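Local coordinates for methylocystis parvus OBBP MbnE (Methylocystis parvus OBBP, PDB 5ICQ), which probably binds the copper-chelating peptide methanobactin in the periplasm, as a solute-binding component of the methanobactin transport machinery, at residues L38-A43 against S502-N507; Q116-D121 against V127-D132; F152-A157 against P201-H206; G168-A173 against R191-I196. One frame throughout, in Å; residues are numbered along the deposited sequence.

In the fold
Contacts 2, 3 and 4 lie on one side of the chain's centre, and contact 1 shares that side with contacts 2 and 4. Its second segment is the loop after strand 494-498 of the eight-stranded sheet. Contact 1 closes the longest loop, and the other three fall within it. Contact 2 comes first; contact 4 lies between the segments of contact 3. Strands 38-39 and 109-120 are neighbours in the six-stranded sheet, so contacts 1 and 2 touch through Leu38 and Ile118. Helix 193-198 ties contact 4 to both. The centres of contacts 2 and 4 are 14 Å apart, those of contacts 1 and 3 25 Å. Sequence-distant pieces thus meet in one region.

Contact 1: residues L38-A43 against S502-N507; sequences LAMHGA and SASPGN
Pro505 O faces a water that also reaches the His41 ring. The water oxygen is modelled 2.5 Å from Pro505 O, as donor, but that distance is too short to be taken at face value. It sits 3.3 Å from His41 NE2, at the ring edge and in the ring plane, and that second bond is weak. The water is a probable but weak bridge between the two segments.

The direct contacts run through Ser504. Its OG is 3.9 Å from Met40 CG and 4.2 Å from His41 CD2. It approaches the imidazole at its edge, near the ring plane, rather than over a face. With OG anti to the backbone N (chi1 -166°), the hydroxyl is carried out to these two residues. Met40 CG does a second job: it lies 3.3 Å above one face of the neighbouring His41 ring, offset toward the rim. Within the loop, Ser504 N donates to Ser502 OG at 2.9 Å, which makes an ST turn.

The His41 ring is also placed by a stack on Phe550 and a weak bond from its ND1 to Ala544 O. Separately, Arg124 ties down the backbone by binding the carbonyl oxygens of Ala39 and Met40.

Strand 38-39 belongs to the six-stranded antiparallel sheet, whereas 502-507 follows strand 494-498 of the eight-stranded mixed sheet. Only 69 Å² is buried between the segments. The join is a slight one, made of a few contacts around one serine hydroxyl and one water. The polar link between the segments probably depends on this one water.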
loop_
_atom_site.group_PDB
_atom_site.type_symbol
_atom_site.label_atom_id
_atom_site.label_comp_id
_atom_site.label_asym_id
_atom_site.label_seq_id
_atom_site.Cartn_x
_atom_site.Cartn_y
_atom_site.Cartn_z
ATOM N N LEU A 38 17.720 5.996 10.071
ATOM C CA LEU A 38 17.406 6.890 8.966
ATOM C C LEU A 38 15.890 6.975 8.864
ATOM O O LEU A 38 15.245 5.988 8.492
ATOM C CB LEU A 38 18.010 6.375 7.661
ATOM C CG LEU A 38 17.705 7.199 6.414
ATOM C CD1 LEU A 38 18.162 8.622 6.612
ATOM C CD2 LEU A 38 18.380 6.574 5.197
ATOM N N ALA A 39 15.325 8.134 9.211
ATOM C CA ALA A 39 13.901 8.393 9.028
ATOM C C ALA A 39 13.697 9.195 7.751
ATOM O O ALA A 39 14.501 10.076 7.430
ATOM C CB ALA A 39 13.313 9.166 10.212
ATOM N N MET A 40 12.609 8.897 7.028
ATOM C CA MET A 40 12.324 9.658 5.815
ATOM C C MET A 40 12.177 11.142 6.131
ATOM O O MET A 40 12.722 11.995 5.415
ATOM C CB MET A 40 11.057 9.132 5.129
ATOM C CG MET A 40 10.695 9.901 3.852
ATOM S SD MET A 40 12.071 9.903 2.653
ATOM C CE MET A 40 11.665 11.341 1.656
ATOM N N HIS A 41 11.445 11.463 7.205
ATOM C CA HIS A 41 11.262 12.828 7.682
ATOM C C HIS A 41 11.560 12.888 9.172
ATOM O O HIS A 41 11.155 12.005 9.932
ATOM C CB HIS A 41 9.831 13.336 7.420
ATOM C CG HIS A 41 9.377 13.157 6.010
ATOM N ND1 HIS A 41 9.754 14.010 4.993
ATOM C CD2 HIS A 41 8.581 12.221 5.442
ATOM C CE1 HIS A 41 9.207 13.609 3.860
ATOM N NE2 HIS A 41 8.494 12.523 4.103
ATOM N N GLY A 42 12.266 13.934 9.589
ATOM C CA GLY A 42 12.568 14.031 10.997
ATOM C C GLY A 42 13.655 13.046 11.386
ATOM O O GLY A 42 14.459 12.606 10.559
ATOM N N ALA A 43 13.663 12.689 12.672
ATOM C CA ALA A 43 14.685 11.894 13.336
ATOM C C ALA A 43 14.152 10.507 13.681
ATOM O O ALA A 43 12.964 10.352 13.978
ATOM C CB ALA A 43 15.160 12.575 14.625
ATOM N N SER A 502 -0.735 5.473 1.996
ATOM C CA SER A 502 0.452 5.035 2.705
ATOM C C SER A 502 0.725 6.026 3.824
ATOM O O SER A 502 0.300 7.180 3.759
ATOM C CB SER A 502 1.645 4.919 1.744
ATOM O OG SER A 502 2.788 5.586 2.225
ATOM N N ALA A 503 1.405 5.558 4.874
ATOM C CA ALA A 503 1.777 6.446 5.967
ATOM C C ALA A 503 2.893 7.409 5.589
ATOM O O ALA A 503 3.161 8.340 6.350
ATOM C CB ALA A 503 2.203 5.627 7.194
ATOM N N SER A 504 3.563 7.206 4.456
ATOM C CA SER A 504 4.638 8.100 4.021
ATOM C C SER A 504 4.540 8.281 2.516
ATOM O O SER A 504 5.375 7.778 1.762
ATOM C CB SER A 504 6.010 7.548 4.426
ATOM O OG SER A 504 7.018 8.550 4.296
ATOM N N PRO A 505 3.524 9.009 2.041
ATOM C CA PRO A 505 3.366 9.193 0.594
ATOM C C PRO A 505 4.588 9.858 -0.017
ATOM O O PRO A 505 5.199 10.751 0.577
ATOM C CB PRO A 505 2.118 10.076 0.475
ATOM C CG PRO A 505 1.946 10.706 1.823
ATOM C CD PRO A 505 2.482 9.709 2.808
ATOM N N GLY A 506 4.959 9.391 -1.199
ATOM C CA GLY A 506 6.204 9.810 -1.832
ATOM C C GLY A 506 6.088 9.864 -3.326
ATOM O O GLY A 506 5.073 10.331 -3.865
ATOM N N ASN A 507 7.129 9.387 -4.016
ATOM C CA ASN A 507 7.200 9.544 -5.464
ATOM C C ASN A 507 6.047 8.850 -6.183
ATOM O O ASN A 507 5.706 9.248 -7.302
ATOM C CB ASN A 507 8.550 9.021 -5.984
ATOM C CG ASN A 507 9.730 9.899 -5.559
ATOM O OD1 ASN A 507 9.623 11.124 -5.518
ATOM N ND2 ASN A 507 10.863 9.270 -5.253
HETATM O O HOH W 1 7.564 10.971 1.296
#

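Contact 2: residues Q116-D121 against V127-D132; sequences QSIDID and VTFHLD
Ile118 and Phe129 run alongside each other in the same direction. Ile118 CG2 is 3.5 Å from Phe129 CD1, but Ile118 has two conformers, so this distance holds for one and is uncertain for the other. Val127 CG2 lies 3.9 Å above one face of the Phe129 ring, toward its rim. Ile120 and Val127 complete this apolar face.

Ser117, Asp119, Thr128 and His130 occupy the other face. Ser117 OG is 3.5 Å from His130 CB. The Asp119 carboxylate and the imidazole are turned 72° apart; the two groups clash in the model and the ring is probably turned over, so no bond is assigned. An alanine in place of His130 would probably strip away the ring beside Ser117 OG and leave that face of the hairpin less covered.

Asp119 and Thr128 form a hydrogen-bonded pair, with Asp119 N to Thr128 O at 2.8 Å. His130 N reaches Ser117 O at 3.0 Å. His130 O is gripped twice, by Gln116 N at 2.8 Å and weakly by Ser117 N, which is a classic beta bulge. Beyond it, the Gln116 and Asp132 side chains stand roughly perpendicular, with Gln116 OE1 3.8 Å from Asp132 CG. The Asp132 carboxylate is engaged elsewhere, in a salt bridge to Arg134.

The two strands form a beta hairpin in the six-stranded sheet. Strand 126-131 pairs on its other edge with strand 180-184, and helix 193-198 packs on the apolar face through Pro194 and Ala198.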
loop_
_atom_site.group_PDB
_atom_site.type_symbol
_atom_site.label_atom_id
_atom_site.label_comp_id
_atom_site.label_asym_id
_atom_site.label_seq_id
_atom_site.Cartn_x
_atom_site.Cartn_y
_atom_site.Cartn_z
ATOM N N GLN A 116 25.766 -1.883 9.284
ATOM C CA GLN A 116 25.748 -1.570 10.707
ATOM C C GLN A 116 25.633 -0.075 10.977
ATOM O O GLN A 116 25.217 0.307 12.074
ATOM C CB GLN A 116 26.989 -2.145 11.407
ATOM C CG GLN A 116 28.281 -1.408 11.173
ATOM C CD GLN A 116 29.432 -2.014 11.974
ATOM O OE1 GLN A 116 29.407 -3.200 12.316
ATOM N NE2 GLN A 116 30.432 -1.201 12.288
ATOM N N SER A 117 25.955 0.778 10.005
ATOM C CA SER A 117 25.778 2.218 10.170
ATOM C C SER A 117 25.792 2.863 8.794
ATOM O O SER A 117 26.110 2.219 7.789
ATOM C CB SER A 117 26.860 2.826 11.078
ATOM O OG SER A 117 28.122 2.841 10.430
ATOM N N ILE A 118 25.438 4.156 8.766
ATOM C CA ILE A 118 25.363 4.907 7.523
ATOM C C ILE A 118 26.036 6.261 7.703
ATOM O O ILE A 118 26.117 6.814 8.804
ATOM C CB ILE A 118 23.911 5.094 7.024
ATOM C CG1 ILE A 118 23.074 5.860 8.048
ATOM C CG2 ILE A 118 23.261 3.750 6.710
ATOM C CD1 ILE A 118 21.803 6.416 7.461
ATOM N N ASP A 119 26.568 6.772 6.593
ATOM C CA ASP A 119 27.090 8.132 6.500
ATOM C C ASP A 119 26.238 8.871 5.486
ATOM O O ASP A 119 26.239 8.518 4.305
ATOM C CB ASP A 119 28.552 8.163 6.057
ATOM C CG ASP A 119 29.501 7.713 7.137
ATOM O OD1 ASP A 119 30.647 7.357 6.796
ATOM O OD2 ASP A 119 29.103 7.716 8.322
ATOM N N ILE A 120 25.515 9.893 5.934
ATOM C CA ILE A 120 24.622 10.623 5.047
ATOM C C ILE A 120 24.609 12.082 5.470
ATOM O O ILE A 120 24.764 12.404 6.652
ATOM C CB ILE A 120 23.208 9.993 5.061
ATOM C CG1 ILE A 120 22.344 10.550 3.932
ATOM C CG2 ILE A 120 22.548 10.174 6.427
ATOM C CD1 ILE A 120 20.987 9.837 3.800
ATOM N N ASP A 121 24.463 12.970 4.490
ATOM C CA ASP A 121 24.385 14.392 4.781
ATOM C C ASP A 121 22.931 14.835 4.843
ATOM O O ASP A 121 22.043 14.165 4.308
ATOM C CB ASP A 121 25.150 15.201 3.723
ATOM C CG ASP A 121 24.617 14.995 2.318
ATOM O OD1 ASP A 121 24.063 13.912 2.036
ATOM O OD2 ASP A 121 24.760 15.918 1.485
ATOM N N VAL A 127 25.300 8.963 0.216
ATOM C CA VAL A 127 25.135 8.028 1.322
ATOM C C VAL A 127 26.150 6.901 1.183
ATOM O O VAL A 127 26.312 6.331 0.100
ATOM C CB VAL A 127 23.695 7.485 1.395
ATOM C CG1 VAL A 127 23.272 6.821 0.076
ATOM C CG2 VAL A 127 23.545 6.536 2.579
ATOM N N THR A 128 26.852 6.602 2.273
ATOM C CA THR A 128 27.748 5.456 2.352
ATOM C C THR A 128 27.236 4.493 3.413
ATOM O O THR A 128 26.915 4.904 4.533
ATOM C CB THR A 128 29.186 5.876 2.679
ATOM O OG1 THR A 128 29.697 6.693 1.618
ATOM C CG2 THR A 128 30.082 4.644 2.835
ATOM N N PHE A 129 27.164 3.218 3.056
ATOM C CA PHE A 129 26.774 2.164 3.983
ATOM C C PHE A 129 28.023 1.456 4.482
ATOM O O PHE A 129 28.861 1.036 3.679
ATOM C CB PHE A 129 25.838 1.168 3.306
ATOM C CG PHE A 129 24.538 1.772 2.874
ATOM C CD1 PHE A 129 23.473 1.851 3.757
ATOM C CD2 PHE A 129 24.379 2.259 1.587
ATOM C CE1 PHE A 129 22.250 2.412 3.362
ATOM C CE2 PHE A 129 23.167 2.822 1.183
ATOM C CZ PHE A 129 22.102 2.900 2.073
ATOM N N HIS A 130 28.148 1.336 5.801
ATOM C CA HIS A 130 29.208 0.549 6.426
ATOM C C HIS A 130 28.648 -0.832 6.739
ATOM O O HIS A 130 27.777 -0.969 7.602
ATOM C CB HIS A 130 29.710 1.216 7.704
ATOM C CG HIS A 130 30.499 2.463 7.477
ATOM N ND1 HIS A 130 29.938 3.618 6.976
ATOM C CD2 HIS A 130 31.804 2.744 7.706
ATOM C CE1 HIS A 130 30.867 4.554 6.894
ATOM N NE2 HIS A 130 32.006 4.052 7.337
ATOM N N LEU A 131 29.164 -1.859 6.058
ATOM C CA LEU A 131 28.619 -3.203 6.200
ATOM C C LEU A 131 29.089 -3.867 7.486
ATOM O O LEU A 131 30.232 -3.686 7.916
ATOM C CB LEU A 131 29.018 -4.067 5.003
ATOM C CG LEU A 131 28.730 -3.459 3.630
ATOM C CD1 LEU A 131 29.135 -4.422 2.523
ATOM C CD2 LEU A 131 27.267 -3.101 3.529
ATOM N N ASP A 132 28.207 -4.661 8.084
ATOM C CA ASP A 132 28.537 -5.391 9.311
ATOM C C ASP A 132 29.452 -6.560 8.966
ATOM O O ASP A 132 29.046 -7.441 8.195
ATOM C CB ASP A 132 27.264 -5.905 9.984
ATOM C CG ASP A 132 27.495 -6.358 11.425
ATOM O OD1 ASP A 132 28.546 -6.970 11.709
ATOM O OD2 ASP A 132 26.621 -6.080 12.274
#

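Contact 3: residues F152-A157 against P201-H206; sequences FDLLKA and PVLPKH
Leu155 CD1 rests against the ring of Pro201, 3.9 Å from CG and 4.0 Å from CD. One methyl thus meets two ring carbons at once. The side chains cross obliquely. One residue earlier on the helix, Leu154 points its CD2 at Leu203 CD1, and the two methyls meet at 4.2 Å. This second pair is looser. Val202, between Pro201 and Leu203, turns its side chain away from the helix, so the loop offers alternate residues to it.

The torsions fit this spacing. Leu155 has CG anti to its carbonyl carbon (chi1 -67°), which aims CD1 at the proline. Leu154 has its CG anti to the backbone N instead (chi1 172°) and extends toward Leu203. The helix itself is regular here, with Lys156 N bonded to Phe152 O at 2.9 Å.

Around this shell, Leu155 also touches Met200 and Tyr167, and Pro201 touches Phe80. Helix 145-158 follows strand 126-131 of the hairpin; the loop comes after helix 193-198 and before strand 227-233. Earlier turns of helix 145-158 bind the loop: Ser151 OG takes Leu203 N and Asp147 OD1 takes Lys205 N. Glu146 forms a salt bridge with Lys205 NZ.

Between the segments themselves the contact is wholly apolar and buries 134 Å². Such methyl contacts have little directional demand. The polar bonds of Ser151 and Asp147 probably contribute to the placement of the loop.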
loop_
_atom_site.group_PDB
_atom_site.type_symbol
_atom_site.label_atom_id
_atom_site.label_comp_id
_atom_site.label_asym_id
_atom_site.label_seq_id
_atom_site.Cartn_x
_atom_site.Cartn_y
_atom_site.Cartn_z
ATOM N N PHE A 152 22.905 -4.099 -6.845
ATOM C CA PHE A 152 22.502 -2.810 -7.398
ATOM C C PHE A 152 22.513 -2.840 -8.922
ATOM O O PHE A 152 21.536 -2.445 -9.566
ATOM C CB PHE A 152 23.432 -1.717 -6.872
ATOM C CG PHE A 152 23.216 -0.374 -7.513
ATOM C CD1 PHE A 152 22.162 0.436 -7.114
ATOM C CD2 PHE A 152 24.075 0.084 -8.503
ATOM C CE1 PHE A 152 21.962 1.682 -7.703
ATOM C CE2 PHE A 152 23.878 1.332 -9.095
ATOM C CZ PHE A 152 22.821 2.127 -8.689
ATOM N N ASP A 153 23.615 -3.308 -9.515
ATOM C CA ASP A 153 23.707 -3.364 -10.976
ATOM C C ASP A 153 22.645 -4.276 -11.580
ATOM O O ASP A 153 22.037 -3.939 -12.604
ATOM C CB ASP A 153 25.092 -3.840 -11.401
ATOM C CG ASP A 153 26.166 -2.821 -11.119
ATOM O OD1 ASP A 153 25.853 -1.610 -11.128
ATOM O OD2 ASP A 153 27.327 -3.235 -10.908
ATOM N N LEU A 154 22.426 -5.443 -10.971
ATOM C CA LEU A 154 21.457 -6.399 -11.501
ATOM C C LEU A 154 20.043 -5.841 -11.431
ATOM O O LEU A 154 19.269 -5.947 -12.389
ATOM C CB LEU A 154 21.538 -7.715 -10.724
ATOM C CG LEU A 154 20.472 -8.776 -11.023
ATOM C CD1 LEU A 154 20.580 -9.250 -12.474
ATOM C CD2 LEU A 154 20.611 -9.946 -10.060
ATOM N N LEU A 155 19.688 -5.250 -10.293
ATOM C CA LEU A 155 18.325 -4.768 -10.113
ATOM C C LEU A 155 18.074 -3.500 -10.911
ATOM O O LEU A 155 16.944 -3.265 -11.366
ATOM C CB LEU A 155 18.058 -4.541 -8.626
ATOM C CG LEU A 155 18.059 -5.855 -7.848
ATOM C CD1 LEU A 155 18.148 -5.616 -6.335
ATOM C CD2 LEU A 155 16.828 -6.683 -8.196
ATOM N N LYS A 156 19.106 -2.673 -11.087
ATOM C CA LYS A 156 18.974 -1.510 -11.956
ATOM C C LYS A 156 18.641 -1.928 -13.381
ATOM O O LYS A 156 17.850 -1.267 -14.064
ATOM C CB LYS A 156 20.261 -0.689 -11.939
ATOM C CG LYS A 156 20.185 0.539 -12.838
ATOM C CD LYS A 156 21.290 1.540 -12.525
ATOM C CE LYS A 156 22.599 1.150 -13.170
ATOM N NZ LYS A 156 23.412 2.366 -13.490
ATOM N N ALA A 157 19.219 -3.037 -13.840
ATOM C CA ALA A 157 18.969 -3.504 -15.198
ATOM C C ALA A 157 17.711 -4.360 -15.305
ATOM O O ALA A 157 17.023 -4.297 -16.327
ATOM C CB ALA A 157 20.181 -4.288 -15.709
ATOM N N PRO A 201 17.394 -5.501 -1.617
ATOM C CA PRO A 201 17.871 -6.807 -1.136
ATOM C C PRO A 201 19.315 -7.036 -1.538
ATOM O O PRO A 201 19.744 -6.631 -2.620
ATOM C CB PRO A 201 16.940 -7.804 -1.835
ATOM C CG PRO A 201 16.557 -7.090 -3.113
ATOM C CD PRO A 201 16.390 -5.655 -2.692
ATOM N N VAL A 202 20.069 -7.694 -0.664
ATOM C CA VAL A 202 21.477 -7.980 -0.929
ATOM C C VAL A 202 21.585 -9.437 -1.356
ATOM O O VAL A 202 21.329 -10.352 -0.565
ATOM C CB VAL A 202 22.365 -7.683 0.284
ATOM C CG1 VAL A 202 23.815 -8.037 -0.044
ATOM C CG2 VAL A 202 22.253 -6.201 0.678
ATOM N N LEU A 203 21.964 -9.655 -2.610
ATOM C CA LEU A 203 21.968 -10.954 -3.271
ATOM C C LEU A 203 23.397 -11.461 -3.440
ATOM O O LEU A 203 24.327 -10.658 -3.582
ATOM C CB LEU A 203 21.296 -10.864 -4.645
ATOM C CG LEU A 203 19.894 -10.244 -4.604
ATOM C CD1 LEU A 203 19.354 -10.059 -6.003
ATOM C CD2 LEU A 203 18.947 -11.092 -3.771
ATOM N N PRO A 204 23.601 -12.777 -3.448
ATOM C CA PRO A 204 24.964 -13.336 -3.457
ATOM C C PRO A 204 25.564 -13.428 -4.861
ATOM O O PRO A 204 25.163 -14.259 -5.674
ATOM C CB PRO A 204 24.770 -14.723 -2.829
ATOM C CG PRO A 204 23.364 -15.113 -3.240
ATOM C CD PRO A 204 22.569 -13.817 -3.257
ATOM N N LYS A 205 26.575 -12.595 -5.115
ATOM C CA LYS A 205 27.267 -12.667 -6.402
ATOM C C LYS A 205 27.770 -14.078 -6.698
ATOM O O LYS A 205 27.674 -14.549 -7.837
ATOM C CB LYS A 205 28.435 -11.683 -6.441
ATOM C CG LYS A 205 29.131 -11.696 -7.809
ATOM C CD LYS A 205 30.188 -10.612 -7.937
ATOM C CE LYS A 205 30.675 -10.502 -9.377
ATOM N NZ LYS A 205 31.788 -9.513 -9.478
ATOM N N HIS A 206 28.296 -14.776 -5.685
ATOM C CA HIS A 206 28.876 -16.098 -5.906
ATOM C C HIS A 206 27.839 -17.185 -6.180
ATOM O O HIS A 206 28.225 -18.308 -6.536
ATOM C CB HIS A 206 29.722 -16.498 -4.694
ATOM C CG HIS A 206 28.910 -16.887 -3.499
ATOM N ND1 HIS A 206 28.308 -15.961 -2.670
ATOM C CD2 HIS A 206 28.596 -18.104 -2.991
ATOM C CE1 HIS A 206 27.653 -16.591 -1.709
ATOM N NE2 HIS A 206 27.818 -17.893 -1.875
#

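Contact 4: residues G168-A173 against R191-I196; sequences GLVKSA and RELPLI
Helix 193-198 packs through Leu193 against the turn that leads from helix 161-168 into strand 172-175 of the six-stranded antiparallel sheet. The turn enters that sheet by a classic beta bulge, in which Lys171 and Ser172 both face Asp184. Leu169 and Val170, just before the bulge, make the contact.

Leu193 is the buried partner and Leu169 and Val170 are partly exposed. Leu193 CG stands anti to the backbone N (chi1 -176°), which carries CD2 toward the turn. The backbones stay apart, with 8.5 Å between the CA atoms of Leu169 and Leu193. The contact is made by side chains alone and buries 105 Å².

Leu169 meets Leu193 with its CB, and the Leu169 side chain also touches Val188 and Asp190. Val170 has CG1 anti to the backbone N (chi1 174°), which leaves CG2 as the methyl nearer Leu193. Val170 also packs on Tyr183 and Phe152, so it links the helix to strand 180-184 and helix 145-158.

At the helix, Ile196 N bonds to Glu192 O at 3.1 Å. Asp190 OD1 accepts from Glu192 N and, weakly, from Leu193 N, which may steady the start of the helix.

Across the two segments both contacts use one methyl: Leu193 CD2 lies 4.1 Å from Leu169 CB and 4.2 Å from Val170 CG2.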
loop_
_atom_site.group_PDB
_atom_site.type_symbol
_atom_site.label_atom_id
_atom_site.label_comp_id
_atom_site.label_asym_id
_atom_site.label_seq_id
_atom_site.Cartn_x
_atom_site.Cartn_y
_atom_site.Cartn_z
ATOM N N GLY A 168 18.560 4.147 -11.385
ATOM C CA GLY A 168 19.122 4.877 -12.508
ATOM C C GLY A 168 19.464 6.321 -12.202
ATOM O O GLY A 168 20.216 6.938 -12.956
ATOM N N LEU A 169 18.929 6.878 -11.113
ATOM C CA LEU A 169 19.248 8.251 -10.745
ATOM C C LEU A 169 20.608 8.372 -10.077
ATOM O O LEU A 169 21.165 9.474 -10.034
ATOM C CB LEU A 169 18.177 8.819 -9.809
ATOM C CG LEU A 169 16.746 8.960 -10.325
ATOM C CD1 LEU A 169 15.813 9.309 -9.177
ATOM C CD2 LEU A 169 16.685 10.032 -11.400
ATOM N N VAL A 170 21.152 7.269 -9.555
ATOM C CA VAL A 170 22.423 7.322 -8.842
ATOM C C VAL A 170 23.533 7.733 -9.799
ATOM O O VAL A 170 23.637 7.207 -10.912
ATOM C CB VAL A 170 22.721 5.959 -8.198
ATOM C CG1 VAL A 170 24.111 5.955 -7.581
ATOM C CG2 VAL A 170 21.668 5.634 -7.152
ATOM N N LYS A 171 24.390 8.656 -9.357
ATOM C CA LYS A 171 25.479 9.100 -10.226
ATOM C C LYS A 171 26.627 8.096 -10.249
ATOM O O LYS A 171 27.175 7.804 -11.317
ATOM C CB LYS A 171 25.978 10.473 -9.785
ATOM C CG LYS A 171 24.976 11.599 -9.998
ATOM C CD LYS A 171 24.545 11.656 -11.454
ATOM C CE LYS A 171 23.827 12.960 -11.789
ATOM N NZ LYS A 171 22.500 13.058 -11.127
ATOM N N SER A 172 27.010 7.554 -9.096
ATOM C CA SER A 172 27.989 6.475 -9.082
ATOM C C SER A 172 27.768 5.615 -7.850
ATOM O O SER A 172 27.269 6.089 -6.828
ATOM C CB SER A 172 29.436 6.990 -9.108
ATOM O OG SER A 172 29.833 7.505 -7.851
ATOM N N ALA A 173 28.134 4.339 -7.974
ATOM C CA ALA A 173 28.105 3.368 -6.884
ATOM C C ALA A 173 29.460 2.683 -6.847
ATOM O O ALA A 173 29.840 2.018 -7.816
ATOM C CB ALA A 173 26.996 2.332 -7.084
ATOM N N ARG A 191 14.924 13.083 -1.972
ATOM C CA ARG A 191 15.211 12.789 -0.574
ATOM C C ARG A 191 14.811 11.371 -0.171
ATOM O O ARG A 191 15.250 10.895 0.879
ATOM C CB ARG A 191 14.520 13.827 0.310
ATOM C CG ARG A 191 15.077 15.234 0.074
ATOM C CD ARG A 191 14.566 16.247 1.076
ATOM N NE ARG A 191 14.817 15.849 2.456
ATOM C CZ ARG A 191 15.996 15.938 3.068
ATOM N NH1 ARG A 191 17.063 16.400 2.421
ATOM N NH2 ARG A 191 16.110 15.557 4.329
ATOM N N GLU A 192 14.000 10.693 -0.979
ATOM C CA GLU A 192 13.616 9.313 -0.715
ATOM C C GLU A 192 14.672 8.314 -1.189
ATOM O O GLU A 192 14.738 7.196 -0.662
ATOM C CB GLU A 192 12.278 9.042 -1.401
ATOM C CG GLU A 192 11.508 7.844 -0.908
ATOM C CD GLU A 192 10.256 7.618 -1.732
ATOM O OE1 GLU A 192 9.682 8.610 -2.240
ATOM O OE2 GLU A 192 9.849 6.449 -1.881
ATOM N N LEU A 193 15.521 8.709 -2.139
ATOM C CA LEU A 193 16.435 7.755 -2.763
ATOM C C LEU A 193 17.371 7.041 -1.785
ATOM O O LEU A 193 17.572 5.827 -1.959
ATOM C CB LEU A 193 17.227 8.458 -3.876
ATOM C CG LEU A 193 18.166 7.588 -4.713
ATOM C CD1 LEU A 193 17.402 6.436 -5.307
ATOM C CD2 LEU A 193 18.803 8.427 -5.823
ATOM N N PRO A 194 17.954 7.687 -0.764
ATOM C CA PRO A 194 18.806 6.926 0.169
ATOM C C PRO A 194 18.076 5.818 0.904
ATOM O O PRO A 194 18.687 4.775 1.180
ATOM C CB PRO A 194 19.310 8.000 1.143
ATOM C CG PRO A 194 19.266 9.264 0.355
ATOM C CD PRO A 194 18.026 9.135 -0.487
ATOM N N LEU A 195 16.793 6.011 1.236
ATOM C CA LEU A 195 16.040 4.962 1.918
ATOM C C LEU A 195 15.669 3.837 0.959
ATOM O O LEU A 195 15.634 2.669 1.355
ATOM C CB LEU A 195 14.775 5.533 2.573
ATOM C CG LEU A 195 14.944 6.380 3.836
ATOM C CD1 LEU A 195 15.358 7.810 3.509
ATOM C CD2 LEU A 195 13.671 6.359 4.658
ATOM N N ILE A 196 15.378 4.175 -0.301
ATOM C CA ILE A 196 15.145 3.152 -1.318
ATOM C C ILE A 196 16.395 2.295 -1.506
ATOM O O ILE A 196 16.314 1.065 -1.608
ATOM C CB ILE A 196 14.704 3.814 -2.637
ATOM C CG1 ILE A 196 13.301 4.406 -2.495
ATOM C CG2 ILE A 196 14.736 2.808 -3.790
ATOM C CD1 ILE A 196 12.943 5.365 -3.596
#